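FrpC operon protein (Neisseria meningitidis, PDB 5EDF) is an iron-regulated protein that binds FrpC, an RTX protein of the same bacterium, and may take part in adhesion. Local coordinates at residues Ser64-Lys69 and Asp96-Ile101. Numbering follows the deposited sequence. Where two conformers were deposited one is given.
Sequences SVYYKK and DSVDDI
S64 and D100 face each other as a non-hydrogen-bonded antiparallel pair, and the S64 hydroxyl donates to D100 OD1 (OG to OD1, 2.8 Å), meeting that oxygen almost along its C-O axis; R37 forms a salt bridge with the same oxygen. The next pair, V65 with D99, is hydrogen-bonded, V65 N giving to D99 O at 2.9 Å and D99 N to V65 O at 2.8 Å. Y66 with V98 follows as a non-hydrogen-bonded pair, closed by Y67 N to S97 O (3.2 Å), where the strand gives way to the inverse gamma turn centred on S97. These are neighbouring antiparallel strands, 61-70 and 98-105, of the large sheet. D99 CG, anti to the carbonyl carbon (chi1 -64°), brings the carboxylate near Y67 CD2 and CE2, D99 OD2 3.3 Å from Y67 CD2, planes 19° apart and side chains crossing at about a right angle; OD2 is hydrogen-bonded to Y211 OH and F196 N and OD1 to I197 N, while the Y67 hydroxyl hydrogen-bonds to E199. S97 CB lies over a face of the Y67 ring, 3.8 Å from its centroid, in a CH-pi contact. V65 CG2 touches I101 CD1 (3.9 Å), and both residues pack against helix 205-224.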
loop_
_atom_site.group_PDB
_atom_site.type_symbol
_atom_site.label_atom_id
_atom_site.label_comp_id
_atom_site.label_asym_id
_atom_site.label_seq_id
_atom_site.Cartn_x
_atom_site.Cartn_y
_atom_site.Cartn_z
ATOM N N SER A 64 -4.789 -1.127 6.820
ATOM C CA SER A 64 -5.498 -0.076 6.112
ATOM C C SER A 64 -4.962 1.249 6.606
ATOM O O SER A 64 -4.836 1.476 7.797
ATOM C CB SER A 64 -7.022 -0.218 6.308
ATOM O OG SER A 64 -7.531 -1.479 5.907
ATOM N N VAL A 65 -4.613 2.122 5.667
ATOM C CA VAL A 65 -4.094 3.448 5.981
ATOM C C VAL A 65 -4.896 4.556 5.322
ATOM O O VAL A 65 -5.286 4.462 4.150
ATOM C CB VAL A 65 -2.626 3.601 5.592
ATOM C CG1 VAL A 65 -1.702 2.668 6.412
ATOM C CG2 VAL A 65 -2.412 3.319 4.088
ATOM N N TYR A 66 -5.158 5.596 6.088
ATOM C CA TYR A 66 -5.715 6.815 5.548
ATOM C C TYR A 66 -4.577 7.641 4.972
ATOM O O TYR A 66 -3.537 7.822 5.625
ATOM C CB TYR A 66 -6.437 7.606 6.651
ATOM C CG TYR A 66 -6.917 8.994 6.281
ATOM C CD1 TYR A 66 -7.901 9.184 5.333
ATOM C CD2 TYR A 66 -6.387 10.099 6.884
ATOM C CE1 TYR A 66 -8.349 10.438 5.002
ATOM C CE2 TYR A 66 -6.858 11.355 6.576
ATOM C CZ TYR A 66 -7.816 11.514 5.622
ATOM O OH TYR A 66 -8.287 12.796 5.295
ATOM N N TYR A 67 -4.755 8.128 3.750
ATOM C CA TYR A 67 -3.728 8.984 3.138
ATOM C C TYR A 67 -4.263 10.386 3.053
ATOM O O TYR A 67 -5.432 10.614 2.754
ATOM C CB TYR A 67 -3.240 8.440 1.793
ATOM C CG TYR A 67 -4.241 8.511 0.638
ATOM C CD1 TYR A 67 -4.359 9.640 -0.136
ATOM C CD2 TYR A 67 -5.085 7.443 0.364
ATOM C CE1 TYR A 67 -5.276 9.701 -1.171
ATOM C CE2 TYR A 67 -5.977 7.479 -0.666
ATOM C CZ TYR A 67 -6.078 8.606 -1.447
ATOM O OH TYR A 67 -6.997 8.617 -2.482
ATOM N N LYS A 68 -3.377 11.329 3.386
ATOM C CA LYS A 68 -3.753 12.725 3.561
ATOM C C LYS A 68 -2.727 13.685 2.977
ATOM O O LYS A 68 -1.525 13.517 3.172
ATOM C CB LYS A 68 -3.891 12.977 5.070
ATOM C CG LYS A 68 -4.362 14.325 5.469
ATOM C CD LYS A 68 -4.489 14.443 6.971
ATOM C CE LYS A 68 -3.168 14.609 7.704
ATOM N NZ LYS A 68 -3.372 14.925 9.157
ATOM N N LYS A 69 -3.208 14.740 2.304
ATOM C CA LYS A 69 -2.334 15.764 1.750
ATOM C C LYS A 69 -1.889 16.728 2.862
ATOM O O LYS A 69 -2.724 17.169 3.663
ATOM C CB LYS A 69 -3.098 16.520 0.670
ATOM C CG LYS A 69 -2.258 17.424 -0.191
ATOM C CD LYS A 69 -1.417 16.616 -1.147
ATOM C CE LYS A 69 -0.554 17.515 -1.997
ATOM N NZ LYS A 69 -1.332 18.128 -3.110
ATOM N N ASP A 96 -13.560 5.764 0.137
ATOM C CA ASP A 96 -12.903 6.880 0.807
ATOM C C ASP A 96 -11.394 6.707 0.610
ATOM O O ASP A 96 -10.964 5.731 -0.033
ATOM C CB ASP A 96 -13.315 6.975 2.289
ATOM C CG ASP A 96 -13.367 8.414 2.807
ATOM O OD1 ASP A 96 -12.395 9.162 2.631
ATOM O OD2 ASP A 96 -14.411 8.839 3.361
ATOM N N SER A 97 -10.612 7.672 1.105
ATOM C CA SER A 97 -9.165 7.732 0.871
ATOM C C SER A 97 -8.428 6.871 1.869
ATOM O O SER A 97 -7.625 7.350 2.663
ATOM C CB SER A 97 -8.657 9.171 0.929
ATOM O OG SER A 97 -8.913 9.745 2.188
ATOM N N VAL A 98 -8.747 5.582 1.836
ATOM C CA VAL A 98 -8.143 4.591 2.696
ATOM C C VAL A 98 -7.657 3.462 1.794
ATOM O O VAL A 98 -8.454 2.830 1.078
ATOM C CB VAL A 98 -9.130 4.081 3.760
ATOM C CG1 VAL A 98 -8.506 2.931 4.543
ATOM C CG2 VAL A 98 -9.593 5.234 4.707
ATOM N N ASP A 99 -6.350 3.205 1.870
ATOM C CA ASP A 99 -5.705 2.182 1.056
ATOM C C ASP A 99 -5.449 0.921 1.881
ATOM O O ASP A 99 -5.171 0.998 3.084
ATOM C CB ASP A 99 -4.369 2.709 0.518
ATOM C CG ASP A 99 -4.508 3.875 -0.409
ATOM O OD1 ASP A 99 -5.519 3.990 -1.118
ATOM O OD2 ASP A 99 -3.548 4.700 -0.461
ATOM N N ASP A 100 -5.513 -0.235 1.231
ATOM C CA ASP A 100 -5.198 -1.519 1.840
ATOM C C ASP A 100 -3.829 -1.975 1.425
ATOM O O ASP A 100 -3.470 -1.878 0.240
ATOM C CB ASP A 100 -6.225 -2.555 1.427
ATOM C CG ASP A 100 -7.580 -2.266 2.018
ATOM O OD1 ASP A 100 -7.695 -2.279 3.244
ATOM O OD2 ASP A 100 -8.510 -2.054 1.216
ATOM N N ILE A 101 -3.050 -2.475 2.360
ATOM C CA ILE A 101 -1.703 -2.955 2.087
ATOM C C ILE A 101 -1.607 -4.391 2.559
ATOM O O ILE A 101 -1.859 -4.675 3.736
ATOM C CB ILE A 101 -0.628 -2.052 2.758
ATOM C CG1 ILE A 101 -0.744 -0.605 2.242
ATOM C CG2 ILE A 101 0.758 -2.672 2.525
ATOM C CD1 ILE A 101 0.018 0.401 3.059
HETATM O O HOH W 1 -9.309 12.973 2.707
#